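Side-chain contacts in flavoprotein (Thermotoga maritima, PDB 5V8S), which probably acts as an electron-transferring oxidoreductase, pairing a flavodoxin-like FMN domain with a di-iron centre in a metallo-beta-lactamase-like domain: residues A[98-101]-A[102-105]; A[71-74]-A[75-78]; A[122-125]-A[126-130]; A[205-208]-A[209-213]. The protein carries 1 engineered substitution. All coordinates share one frame; numbering follows the deposited sequence.

Contact 1: residues A[98-101]-A[102-105]; sequences TEPD and DSGS. Engineered in segment 102-105: Asp-102 (natural residue His). With FEO (mu-oxo-diiron), chain C.
Asp-101 OD2 and Asp-102 OD2, on successive residues of the short helix 100-103, lie 3.0 Å apart. They are brought together because both bind iron FE2 of the mu-oxo-diiron group. Asp-102 is engineered, replacing a natural histidine. Followed outward, its CB simply follows the peptide link to Asp-101, and its CG, anti to its own carbonyl carbon (chi1 -62°), faces Asp-101 OD2. At the tip the two oxygens part: OD1 stays 3.9 Å from FE2, whereas OD2 ligates FE2 at 2.3 Å. The extended side chain of Glu-99 serves the other metal, OE1 lying 2.1 Å from FE1, while its OE2 is hydrogen-bonded to Tyr-276 OH of the second subunit. Behind these ligands the turn is pinned twice. Asp-102 N and Ser-103 N both donate hydrogen bonds to Glu-99 O, from opposite faces of its carbonyl plane, and Ser-103 OG donates to Thr-98 O at 2.6 Å, from well above that carbonyl's plane. His-97, His-163, Asp-180 and His-240 complete the protein ligands. With His-97, this is the HxExDH motif, the flavodiiron form of the metallo-beta-lactamase HxHxDH, with an engineered aspartate in place of its last histidine.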
ATOM      1  N   THR A  98       5.609  22.909 -14.705  1.00 17.94           N
ATOM      2  CA  THR A  98       4.732  23.676 -13.834  1.00 18.52           C
ATOM      3  C   THR A  98       4.312  22.936 -12.571  1.00 18.55           C
ATOM      4  O   THR A  98       3.528  23.484 -11.791  1.00 19.64           O
ATOM      5  CB  THR A  98       3.466  24.087 -14.586  1.00 20.69           C
ATOM      6  OG1 THR A  98       2.717  22.915 -14.936  1.00 22.10           O
ATOM      7  CG2 THR A  98       3.819  24.885 -15.840  1.00 21.63           C
ATOM      8  N   GLU A  99       4.777  21.710 -12.353  1.00 17.37           N
ATOM      9  CA  GLU A  99       4.303  20.966 -11.194  1.00 17.91           C
ATOM     10  C   GLU A  99       4.651  21.746  -9.923  1.00 17.83           C
ATOM     11  O   GLU A  99       5.721  22.359  -9.846  1.00 17.34           O
ATOM     12  CB  GLU A  99       4.947  19.579 -11.152  1.00 18.28           C
ATOM     13  CG  GLU A  99       4.405  18.671 -10.074  1.00 19.42           C
ATOM     14  CD  GLU A  99       4.927  17.266 -10.164  1.00 20.69           C
ATOM     15  OE1 GLU A  99       5.538  16.897 -11.171  1.00 21.57           O
ATOM     16  OE2 GLU A  99       4.698  16.496  -9.199  1.00 23.65           O
ATOM     17  N   PRO A 100       3.787  21.749  -8.902  1.00 18.15           N
ATOM     18  CA  PRO A 100       4.021  22.660  -7.769  1.00 18.31           C
ATOM     19  C   PRO A 100       5.241  22.387  -6.915  1.00 18.86           C
ATOM     20  O   PRO A 100       5.561  23.245  -6.086  1.00 20.64           O
ATOM     21  CB  PRO A 100       2.727  22.568  -6.965  1.00 19.30           C
ATOM     22  CG  PRO A 100       1.701  22.277  -7.993  1.00 18.62           C
ATOM     23  CD  PRO A 100       2.363  21.357  -8.974  1.00 18.24           C
ATOM     24  N   ASP A 101       5.925  21.242  -7.035  1.00 18.19           N
ATOM     25  CA  ASP A 101       7.190  21.114  -6.318  1.00 19.06           C
ATOM     26  C   ASP A 101       8.254  22.052  -6.868  1.00 19.31           C
ATOM     27  O   ASP A 101       9.172  22.437  -6.140  1.00 20.94           O
ATOM     28  CB  ASP A 101       7.722  19.682  -6.346  1.00 20.50           C
ATOM     29  CG  ASP A 101       7.946  19.143  -7.747  1.00 19.71           C
ATOM     30  OD1 ASP A 101       7.061  19.274  -8.607  1.00 21.40           O
ATOM     31  OD2 ASP A 101       9.028  18.566  -8.002  1.00 20.56           O
ATOM     32  N   ASP A 102       8.132  22.433  -8.126  1.00 19.11           N
ATOM     33  CA  ASP A 102       9.035  23.386  -8.744  1.00 22.15           C
ATOM     34  C   ASP A 102       8.416  24.767  -8.963  1.00 22.24           C
ATOM     35  O   ASP A 102       9.166  25.741  -9.062  1.00 24.36           O
ATOM     36  CB  ASP A 102       9.603  22.779 -10.046  1.00 26.51           C
ATOM     37  CG  ASP A 102      10.447  21.467  -9.768  1.00 33.03           C
ATOM     38  OD1 ASP A 102      11.504  21.556  -9.085  1.00 38.17           O
ATOM     39  OD2 ASP A 102      10.072  20.340 -10.189  1.00 30.94           O
ATOM     40  N   SER A 103       7.081  24.894  -8.959  1.00 20.66           N
ATOM     41  CA  SER A 103       6.409  26.164  -9.260  1.00 21.36           C
ATOM     42  C   SER A 103       5.650  26.772  -8.087  1.00 21.43           C
ATOM     43  O   SER A 103       5.075  27.860  -8.239  1.00 22.54           O
ATOM     44  CB  SER A 103       5.429  25.980 -10.424  1.00 21.24           C
ATOM     45  OG  SER A 103       4.289  25.235 -10.028  1.00 21.04           O
ATOM     46  N   GLY A 104       5.613  26.107  -6.933  1.00 21.14           N
ATOM     47  CA  GLY A 104       4.721  26.552  -5.877  1.00 21.92           C
ATOM     48  C   GLY A 104       5.059  27.924  -5.328  1.00 21.29           C
ATOM     49  O   GLY A 104       4.190  28.606  -4.761  1.00 23.86           O
ATOM     50  N   SER A 105       6.323  28.333  -5.451  1.00 21.03           N
ATOM     51  CA  SER A 105       6.785  29.643  -5.004  1.00 21.89           C
ATOM     52  C   SER A 105       6.499  30.756  -5.996  1.00 21.82           C
ATOM     53  O   SER A 105       6.747  31.918  -5.667  1.00 22.43           O
ATOM     54  CB  SER A 105       8.295  29.593  -4.746  1.00 22.55           C
ATOM     55  OG  SER A 105       9.012  29.104  -5.874  1.00 22.82           O
TER
HETATM   56 FE1  FEO C 401       7.497  16.882 -11.957  1.00 19.83          FE
HETATM   57 FE2  FEO C 401       9.958  18.052  -9.908  1.00 21.34          FE
HETATM   58  O   FEO C 401       8.239  18.033 -10.669  1.00 21.81           O
HETATM   59  O   HOH W   1       7.983  15.407 -10.389  1.00 54.25           O
HETATM   60  O   HOH W   2       9.734  15.811  -9.595  1.00 26.54           O

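Contact 2: residues A[71-74]-A[75-78]; sequences GNYA and KEFI
From Tyr-73, the N-cap residue, the chain turns into helix 74-82: Phe-77 N donates to Tyr-73 O at 2.9 Å, and Ile-78 N to Ala-74 O at 3.0 Å. The side chain that folds back over this first turn is Glu-76. It leaves with CG anti to its carbonyl carbon and then bends sharply (chi2 88°), returning its carboxylate toward the start of the helix. OE1 comes to 3.2 Å from Tyr-73 CA, while CD sits at the edge of the Tyr-73 ring, 4.1 Å from CD1. The carboxylate stands steeply to the ring, the planes 75° apart. Two waters tie it to the preceding turn. One donates to both Asn-72 O and Glu-76 OE1 and accepts from Lys-75 N; the other donates to Asn-72 O and, at 2.8 Å, to Glu-76 OE2. A negative charge held here would probably interact favourably with the helix dipole. Asn-72 lays ND2 over one face of the Tyr-73 ring, toward its rim and 3.5 Å above the plane, and its OD1 is hydrogen-bonded to Lys-70 NZ. Tyr-73 itself reaches inward, packing on Ile-32 and Tyr-52 and hydrogen-bonding through OH to Asp-34. Phe-77 meets Leu-30 of strand 26-34 and Ala-54 of strand 50-59, edge-to-face with Trp-69, while Ala-74 and Ile-78 lean on helix 106-113.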
ATOM      1  N   GLY A  71       5.635  25.086  -2.613  1.00 21.70           N
ATOM      2  CA  GLY A  71       4.909  26.217  -2.056  1.00 23.51           C
ATOM      3  C   GLY A  71       5.043  26.390  -0.557  1.00 24.50           C
ATOM      4  O   GLY A  71       4.971  27.514  -0.057  1.00 26.00           O
ATOM      5  N   ASN A  72       5.190  25.287   0.194  1.00 24.52           N
ATOM      6  CA  ASN A  72       5.362  25.420   1.637  1.00 24.72           C
ATOM      7  C   ASN A  72       6.675  26.093   2.018  1.00 25.22           C
ATOM      8  O   ASN A  72       6.850  26.452   3.187  1.00 26.49           O
ATOM      9  CB  ASN A  72       5.190  24.067   2.361  1.00 24.94           C
ATOM     10  CG  ASN A  72       6.108  22.978   1.828  1.00 27.20           C
ATOM     11  OD1 ASN A  72       6.327  22.859   0.633  1.00 29.12           O
ATOM     12  ND2 ASN A  72       6.634  22.158   2.729  1.00 27.48           N
ATOM     13  N   TYR A  73       7.576  26.302   1.056  1.00 24.52           N
ATOM     14  CA  TYR A  73       8.846  26.967   1.293  1.00 24.83           C
ATOM     15  C   TYR A  73       8.931  28.319   0.572  1.00 24.77           C
ATOM     16  O   TYR A  73      10.031  28.827   0.333  1.00 25.43           O
ATOM     17  CB  TYR A  73       9.984  26.042   0.859  1.00 23.82           C
ATOM     18  CG  TYR A  73      10.080  24.749   1.657  1.00 23.67           C
ATOM     19  CD1 TYR A  73      10.326  24.776   3.018  1.00 25.43           C
ATOM     20  CD2 TYR A  73       9.939  23.510   1.044  1.00 23.85           C
ATOM     21  CE1 TYR A  73      10.418  23.606   3.758  1.00 25.88           C
ATOM     22  CE2 TYR A  73      10.046  22.318   1.775  1.00 24.28           C
ATOM     23  CZ  TYR A  73      10.283  22.377   3.132  1.00 26.06           C
ATOM     24  OH  TYR A  73      10.372  21.212   3.877  1.00 26.80           O
ATOM     25  N   ALA A  74       7.785  28.917   0.228  1.00 24.43           N
ATOM     26  CA  ALA A  74       7.783  30.153  -0.560  1.00 25.85           C
ATOM     27  C   ALA A  74       8.420  31.314   0.196  1.00 27.28           C
ATOM     28  O   ALA A  74       9.142  32.125  -0.394  1.00 26.74           O
ATOM     29  CB  ALA A  74       6.355  30.499  -0.982  1.00 24.85           C
ATOM     30  N   LYS A  75       8.152  31.425   1.496  1.00 27.58           N
ATOM     31  CA  LYS A  75       8.761  32.492   2.284  1.00 31.72           C
ATOM     32  C   LYS A  75      10.268  32.328   2.323  1.00 31.14           C
ATOM     33  O   LYS A  75      11.017  33.305   2.173  1.00 32.05           O
ATOM     34  CB  LYS A  75       8.190  32.485   3.707  1.00 35.29           C
ATOM     35  CG  LYS A  75       8.904  33.431   4.688  1.00 39.93           C
ATOM     36  CD  LYS A  75       8.730  32.989   6.139  1.00 43.17           C
ATOM     37  CE  LYS A  75       9.860  33.521   7.016  1.00 45.51           C
ATOM     38  NZ  LYS A  75       9.946  35.008   6.976  1.00 47.24           N
ATOM     39  N   GLU A  76      10.728  31.093   2.527  1.00 29.93           N
ATOM     40  CA  GLU A  76      12.155  30.811   2.522  1.00 30.26           C
ATOM     41  C   GLU A  76      12.769  31.142   1.166  1.00 28.81           C
ATOM     42  O   GLU A  76      13.894  31.656   1.094  1.00 29.67           O
ATOM     43  CB  GLU A  76      12.380  29.339   2.880  1.00 30.98           C
ATOM     44  CG  GLU A  76      12.075  28.981   4.339  1.00 33.90           C
ATOM     45  CD  GLU A  76      10.619  28.584   4.603  1.00 35.47           C
ATOM     46  OE1 GLU A  76       9.738  28.837   3.756  1.00 35.19           O
ATOM     47  OE2 GLU A  76      10.358  28.000   5.680  1.00 37.95           O
ATOM     48  N   PHE A  77      12.044  30.860   0.078  1.00 27.59           N
ATOM     49  CA  PHE A  77      12.562  31.130  -1.260  1.00 26.10           C
ATOM     50  C   PHE A  77      12.768  32.622  -1.482  1.00 26.86           C
ATOM     51  O   PHE A  77      13.814  33.051  -1.986  1.00 26.84           O
ATOM     52  CB  PHE A  77      11.610  30.574  -2.321  1.00 24.95           C
ATOM     53  CG  PHE A  77      12.066  30.847  -3.717  1.00 24.78           C
ATOM     54  CD1 PHE A  77      13.136  30.160  -4.258  1.00 26.39           C
ATOM     55  CD2 PHE A  77      11.435  31.812  -4.487  1.00 25.62           C
ATOM     56  CE1 PHE A  77      13.573  30.439  -5.542  1.00 26.04           C
ATOM     57  CE2 PHE A  77      11.866  32.081  -5.768  1.00 26.62           C
ATOM     58  CZ  PHE A  77      12.924  31.396  -6.296  1.00 26.07           C
ATOM     59  N   ILE A  78      11.774  33.430  -1.114  1.00 28.35           N
ATOM     60  CA  ILE A  78      11.899  34.879  -1.275  1.00 30.20           C
ATOM     61  C   ILE A  78      13.085  35.399  -0.472  1.00 31.60           C
ATOM     62  O   ILE A  78      13.908  36.180  -0.974  1.00 30.97           O
ATOM     63  CB  ILE A  78      10.587  35.588  -0.886  1.00 31.29           C
ATOM     64  CG1 ILE A  78       9.449  35.219  -1.839  1.00 32.13           C
ATOM     65  CG2 ILE A  78      10.774  37.097  -0.831  1.00 32.82           C
ATOM     66  CD1 ILE A  78       9.745  35.395  -3.290  1.00 34.02           C
TER
HETATM   67  O   HOH W   3       6.871  29.515   3.536  1.00 40.39           O
HETATM   68  O   HOH W   4       8.038  26.389   5.814  1.00 50.17           O

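Contact 3: residues A[122-125]-A[126-130]; sequences SNFG and KRLLE
Arg-127, three residues further along the helix, lies over Phe-124 in a cation-pi stack. Its CZ stands 3.7 Å from the centroid of the Phe-124 ring, 18° off the ring normal, and the two planes are inclined by 27°. NH1 approaches CE2 and CD2 of that ring, whereas NH2 projects just beyond the rim, 3.3 Å from Phe-124 CZ. A bend at chi3 (58°) turns the guanidinium back over the face, and the same group is met at its edge by Asn-123 ND2, 4.1 Å from Arg-127 NH1; amide and guanidinium are turned steeply against each other. The apolar contact is made at the rim of the same ring, where Leu-128 CD1 lies near the ring plane, 4.1 Å from Phe-124 CD1. Hydrogen bonding belongs mainly to the backbone: Lys-126 N donates to Ser-122 O, Leu-128 N to Phe-124 O and Leu-129 N to Gly-125 O, while that from Arg-127 N to Asn-123 O is weak. At the N-cap, Ser-122 OG accepts from Gly-125 N at 3.0 Å and is also hydrogen-bonded to Asp-166 O. Helix 123-133 links strands 118-121 and 138-140 in a beta-alpha-beta unit; Lys-126 and Leu-129 pack on Val-138 of the second strand, Phe-124 leans on Pro-165 and Asp-166, and Leu-128 touches Thr-98 of its own chain and Trp-363 of the second subunit.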
ATOM      1  N   SER A 122       6.296  26.380 -22.018  1.00 20.55           N
ATOM      2  CA  SER A 122       5.757  25.704 -23.187  1.00 20.72           C
ATOM      3  C   SER A 122       4.261  26.002 -23.335  1.00 22.11           C
ATOM      4  O   SER A 122       3.627  26.615 -22.472  1.00 21.97           O
ATOM      5  CB  SER A 122       5.948  24.199 -23.049  1.00 20.89           C
ATOM      6  OG  SER A 122       5.093  23.686 -22.039  1.00 22.01           O
ATOM      7  N   ASN A 123       3.689  25.556 -24.455  1.00 23.58           N
ATOM      8  CA  ASN A 123       2.262  25.769 -24.681  1.00 25.86           C
ATOM      9  C   ASN A 123       1.422  25.147 -23.568  1.00 24.54           C
ATOM     10  O   ASN A 123       0.523  25.787 -23.004  1.00 25.16           O
ATOM     11  CB  ASN A 123       1.863  25.193 -26.036  1.00 30.61           C
ATOM     12  CG  ASN A 123       0.469  25.582 -26.430  1.00 37.31           C
ATOM     13  OD1 ASN A 123       0.207  26.728 -26.784  1.00 40.66           O
ATOM     14  ND2 ASN A 123      -0.446  24.636 -26.342  1.00 39.71           N
ATOM     15  N   PHE A 124       1.688  23.892 -23.239  1.00 23.97           N
ATOM     16  CA  PHE A 124       0.937  23.281 -22.148  1.00 23.69           C
ATOM     17  C   PHE A 124       1.291  23.924 -20.815  1.00 22.61           C
ATOM     18  O   PHE A 124       0.442  24.034 -19.930  1.00 23.01           O
ATOM     19  CB  PHE A 124       1.221  21.786 -22.087  1.00 27.08           C
ATOM     20  CG  PHE A 124       0.003  20.950 -22.079  1.00 33.28           C
ATOM     21  CD1 PHE A 124      -0.755  20.832 -20.932  1.00 35.61           C
ATOM     22  CD2 PHE A 124      -0.383  20.266 -23.208  1.00 36.45           C
ATOM     23  CE1 PHE A 124      -1.898  20.036 -20.913  1.00 37.37           C
ATOM     24  CE2 PHE A 124      -1.518  19.474 -23.204  1.00 38.23           C
ATOM     25  CZ  PHE A 124      -2.275  19.359 -22.051  1.00 37.85           C
ATOM     26  N   GLY A 125       2.539  24.354 -20.653  1.00 21.88           N
ATOM     27  CA  GLY A 125       2.919  25.045 -19.437  1.00 21.44           C
ATOM     28  C   GLY A 125       2.086  26.293 -19.196  1.00 21.00           C
ATOM     29  O   GLY A 125       1.674  26.568 -18.066  1.00 21.54           O
ATOM     30  N   LYS A 126       1.846  27.079 -20.250  1.00 21.38           N
ATOM     31  CA  LYS A 126       0.983  28.247 -20.107  1.00 22.59           C
ATOM     32  C   LYS A 126      -0.408  27.847 -19.620  1.00 23.23           C
ATOM     33  O   LYS A 126      -0.967  28.473 -18.715  1.00 23.64           O
ATOM     34  CB  LYS A 126       0.920  28.998 -21.438  1.00 24.75           C
ATOM     35  CG  LYS A 126      -0.088  30.120 -21.445  1.00 26.60           C
ATOM     36  CD  LYS A 126       0.071  30.969 -22.702  1.00 29.50           C
ATOM     37  CE  LYS A 126      -0.839  32.168 -22.642  1.00 33.04           C
ATOM     38  NZ  LYS A 126      -2.237  31.730 -22.494  1.00 36.29           N
ATOM     39  N   ARG A 127      -0.975  26.794 -20.204  1.00 23.44           N
ATOM     40  CA  ARG A 127      -2.303  26.349 -19.789  1.00 25.00           C
ATOM     41  C   ARG A 127      -2.316  25.968 -18.316  1.00 23.69           C
ATOM     42  O   ARG A 127      -3.269  26.291 -17.592  1.00 24.27           O
ATOM     43  CB  ARG A 127      -2.737  25.172 -20.662  1.00 29.47           C
ATOM     44  CG  ARG A 127      -2.995  25.589 -22.100  1.00 36.09           C
ATOM     45  CD  ARG A 127      -2.853  24.433 -23.080  1.00 43.84           C
ATOM     46  NE  ARG A 127      -3.745  23.321 -22.777  1.00 50.76           N
ATOM     47  CZ  ARG A 127      -3.852  22.229 -23.531  1.00 56.12           C
ATOM     48  NH1 ARG A 127      -3.127  22.111 -24.639  1.00 57.66           N
ATOM     49  NH2 ARG A 127      -4.687  21.255 -23.180  1.00 57.73           N
ATOM     50  N   LEU A 128      -1.268  25.280 -17.848  1.00 22.13           N
ATOM     51  CA  LEU A 128      -1.250  24.822 -16.465  1.00 22.15           C
ATOM     52  C   LEU A 128      -0.985  25.962 -15.488  1.00 22.80           C
ATOM     53  O   LEU A 128      -1.525  25.956 -14.378  1.00 23.52           O
ATOM     54  CB  LEU A 128      -0.226  23.690 -16.286  1.00 21.61           C
ATOM     55  CG  LEU A 128      -0.600  22.393 -17.025  1.00 21.92           C
ATOM     56  CD1 LEU A 128       0.566  21.434 -17.116  1.00 22.38           C
ATOM     57  CD2 LEU A 128      -1.800  21.719 -16.346  1.00 24.34           C
ATOM     58  N   LEU A 129      -0.191  26.962 -15.879  1.00 22.67           N
ATOM     59  CA  LEU A 129       0.007  28.085 -14.966  1.00 23.53           C
ATOM     60  C   LEU A 129      -1.288  28.845 -14.744  1.00 24.66           C
ATOM     61  O   LEU A 129      -1.527  29.369 -13.652  1.00 25.12           O
ATOM     62  CB  LEU A 129       1.079  29.036 -15.498  1.00 22.71           C
ATOM     63  CG  LEU A 129       2.512  28.522 -15.431  1.00 23.78           C
ATOM     64  CD1 LEU A 129       3.456  29.462 -16.177  1.00 24.36           C
ATOM     65  CD2 LEU A 129       2.951  28.353 -13.980  1.00 24.25           C
ATOM     66  N   GLU A 130      -2.133  28.913 -15.760  1.00 24.97           N
ATOM     67  CA  GLU A 130      -3.429  29.554 -15.580  1.00 27.27           C
ATOM     68  C   GLU A 130      -4.328  28.705 -14.690  1.00 26.27           C
ATOM     69  O   GLU A 130      -4.970  29.216 -13.770  1.00 27.40           O
ATOM     70  CB  GLU A 130      -4.080  29.773 -16.936  1.00 30.88           C
ATOM     71  CG  GLU A 130      -5.412  30.475 -16.804  1.00 37.54           C
ATOM     72  CD  GLU A 130      -6.146  30.581 -18.122  1.00 44.41           C
ATOM     73  OE1 GLU A 130      -7.195  29.904 -18.283  1.00 48.17           O
ATOM     74  OE2 GLU A 130      -5.669  31.332 -18.992  1.00 45.48           O
TER

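Contact 4: residues A[205-208]-A[209-213]; sequences HVTK and YIVTV
Val-206 sets its CG1 against the tip of Ile-210, 3.9 Å from CD1, the two side chains crossing one helical turn apart. Ile-210 has CG1 anti to its carbonyl carbon (chi1 -67°), which lays the branch back along the helix, 3.3 Å from Val-206 O. On an adjoining flank Thr-207 CG2 and Val-211 CG2 approach more loosely, at 4.3 Å. Backbone bonds run from Tyr-209 N to His-205 O, Ile-210 N to Val-206 O and Val-211 N to Thr-207 O. Lys-208 O is gripped twice by one residue: Thr-212 N donates at 3.1 Å, and Thr-212 OG1 donates at 2.8 Å from the opposite face of the carbonyl plane. This hydroxyl-to-carbonyl bond, made back along the chain by a threonine inside a helix, lies on helix 196-214 of the metallo-beta-lactamase-like domain, just where the winding opens into a wider pi-type turn at 210-213. Thr-212 OG1 is also hydrogen-bonded to the hydroxyl of Tyr-185, a residue whose ring meets Tyr-209 edge-to-face. Tyr-209 reaches toward the metals, its side chain about 4 Å from the mu-oxo-diiron group at nearest atoms, and Val-213 CB covers part of one ring face. Val-206, Tyr-209 and Ile-210 pack on Tyr-255 of helix 248-260. Lys-208, fully extended and buried, has its NZ in salt bridges with Glu-48 and Glu-312 and hydrogen-bonded to Glu-45 O.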
ATOM      1  N   HIS A 205      19.772   6.499  -6.071  1.00 19.65           N
ATOM      2  CA  HIS A 205      18.652   7.390  -5.790  1.00 18.79           C
ATOM      3  C   HIS A 205      18.162   8.114  -7.041  1.00 18.95           C
ATOM      4  O   HIS A 205      16.995   8.532  -7.080  1.00 18.60           O
ATOM      5  CB  HIS A 205      19.015   8.377  -4.687  1.00 19.37           C
ATOM      6  CG  HIS A 205      19.367   7.713  -3.390  1.00 21.45           C
ATOM      7  ND1 HIS A 205      18.418   7.362  -2.454  1.00 23.01           N
ATOM      8  CD2 HIS A 205      20.561   7.310  -2.891  1.00 23.79           C
ATOM      9  CE1 HIS A 205      19.017   6.766  -1.433  1.00 24.61           C
ATOM     10  NE2 HIS A 205      20.316   6.722  -1.675  1.00 24.91           N
ATOM     11  N   VAL A 206      19.023   8.269  -8.051  1.00 18.19           N
ATOM     12  CA  VAL A 206      18.569   8.732  -9.360  1.00 17.81           C
ATOM     13  C   VAL A 206      17.699   7.669 -10.008  1.00 18.41           C
ATOM     14  O   VAL A 206      16.621   7.966 -10.524  1.00 18.56           O
ATOM     15  CB  VAL A 206      19.772   9.097 -10.249  1.00 18.61           C
ATOM     16  CG1 VAL A 206      19.300   9.453 -11.659  1.00 18.64           C
ATOM     17  CG2 VAL A 206      20.535  10.239  -9.623  1.00 19.84           C
ATOM     18  N   THR A 207      18.126   6.404  -9.947  1.00 18.90           N
ATOM     19  CA  THR A 207      17.306   5.340 -10.514  1.00 17.92           C
ATOM     20  C   THR A 207      15.935   5.307  -9.854  1.00 17.34           C
ATOM     21  O   THR A 207      14.910   5.164 -10.531  1.00 17.60           O
ATOM     22  CB  THR A 207      18.000   3.996 -10.330  1.00 19.35           C
ATOM     23  OG1 THR A 207      19.262   4.057 -11.000  1.00 21.14           O
ATOM     24  CG2 THR A 207      17.158   2.883 -10.938  1.00 19.95           C
ATOM     25  N   LYS A 208      15.902   5.427  -8.527  1.00 17.47           N
ATOM     26  CA  LYS A 208      14.633   5.428  -7.804  1.00 17.72           C
ATOM     27  C   LYS A 208      13.722   6.554  -8.282  1.00 17.76           C
ATOM     28  O   LYS A 208      12.517   6.349  -8.467  1.00 18.05           O
ATOM     29  CB  LYS A 208      14.924   5.563  -6.312  1.00 18.71           C
ATOM     30  CG  LYS A 208      13.732   5.377  -5.393  1.00 19.00           C
ATOM     31  CD  LYS A 208      14.216   5.545  -3.947  1.00 21.87           C
ATOM     32  CE  LYS A 208      13.129   5.502  -2.916  1.00 23.19           C
ATOM     33  NZ  LYS A 208      13.705   5.655  -1.541  1.00 23.42           N
ATOM     34  N   TYR A 209      14.284   7.754  -8.473  1.00 17.34           N
ATOM     35  CA  TYR A 209      13.542   8.897  -9.002  1.00 17.65           C
ATOM     36  C   TYR A 209      13.037   8.624 -10.417  1.00 17.38           C
ATOM     37  O   TYR A 209      11.865   8.866 -10.731  1.00 17.14           O
ATOM     38  CB  TYR A 209      14.455  10.136  -8.979  1.00 18.45           C
ATOM     39  CG  TYR A 209      13.798  11.356  -9.559  1.00 18.91           C
ATOM     40  CD1 TYR A 209      12.991  12.160  -8.772  1.00 19.46           C
ATOM     41  CD2 TYR A 209      13.979  11.710 -10.902  1.00 19.28           C
ATOM     42  CE1 TYR A 209      12.375  13.285  -9.299  1.00 22.20           C
ATOM     43  CE2 TYR A 209      13.363  12.814 -11.424  1.00 21.42           C
ATOM     44  CZ  TYR A 209      12.556  13.591 -10.615  1.00 23.20           C
ATOM     45  OH  TYR A 209      11.933  14.698 -11.149  1.00 26.79           O
ATOM     46  N   ILE A 210      13.906   8.129 -11.295  1.00 17.05           N
ATOM     47  CA  ILE A 210      13.493   7.848 -12.667  1.00 16.40           C
ATOM     48  C   ILE A 210      12.286   6.933 -12.687  1.00 16.68           C
ATOM     49  O   ILE A 210      11.286   7.204 -13.358  1.00 18.52           O
ATOM     50  CB  ILE A 210      14.649   7.238 -13.481  1.00 17.16           C
ATOM     51  CG1 ILE A 210      15.764   8.244 -13.689  1.00 18.24           C
ATOM     52  CG2 ILE A 210      14.130   6.755 -14.821  1.00 19.69           C
ATOM     53  CD1 ILE A 210      17.056   7.603 -14.200  1.00 19.68           C
ATOM     54  N   VAL A 211      12.384   5.801 -11.999  1.00 16.55           N
ATOM     55  CA  VAL A 211      11.326   4.801 -12.108  1.00 16.23           C
ATOM     56  C   VAL A 211      10.024   5.333 -11.515  1.00 15.87           C
ATOM     57  O   VAL A 211       8.955   5.246 -12.136  1.00 16.85           O
ATOM     58  CB  VAL A 211      11.742   3.461 -11.474  1.00 17.11           C
ATOM     59  CG1 VAL A 211      10.597   2.441 -11.607  1.00 18.63           C
ATOM     60  CG2 VAL A 211      13.011   2.894 -12.129  1.00 17.93           C
ATOM     61  N   THR A 212      10.096   5.902 -10.307  1.00 16.09           N
ATOM     62  CA  THR A 212       8.882   6.343  -9.627  1.00 16.60           C
ATOM     63  C   THR A 212       8.214   7.524 -10.316  1.00 16.86           C
ATOM     64  O   THR A 212       6.985   7.558 -10.402  1.00 18.71           O
ATOM     65  CB  THR A 212       9.116   6.659  -8.144  1.00 16.40           C
ATOM     66  OG1 THR A 212      10.103   7.684  -7.982  1.00 16.69           O
ATOM     67  CG2 THR A 212       9.493   5.392  -7.367  1.00 16.95           C
ATOM     68  N   VAL A 213       8.994   8.496 -10.801  1.00 16.82           N
ATOM     69  CA  VAL A 213       8.418   9.726 -11.358  1.00 18.22           C
ATOM     70  C   VAL A 213       8.231   9.641 -12.866  1.00 17.22           C
ATOM     71  O   VAL A 213       7.201  10.072 -13.398  1.00 18.85           O
ATOM     72  CB  VAL A 213       9.287  10.931 -10.949  1.00 19.70           C
ATOM     73  CG1 VAL A 213       8.782  12.226 -11.578  1.00 20.50           C
ATOM     74  CG2 VAL A 213       9.323  11.060  -9.442  1.00 21.41           C
TER

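All four are local contacts at or within helices of the metallo-beta-lactamase-like part of the chain, yet their chemistry follows their depth. Contacts 1 and 4 are buried; the first supplies iron ligands, the second only brings Tyr-209 near the site. Contacts 2 and 3 are partly exposed helix starts, where bridging waters in one and a cation-pi stack in the other mark the surface chemistry. Contact 1 touches both of these: Ser-105 packs on Phe-77 and Ala-74, and Thr-98 on Gly-125, Leu-128 and Leu-129. Contact 4 touches none of the others, its nearest atoms about 6 Å from contact 1. Contacts 1 and 3 also meet the second subunit.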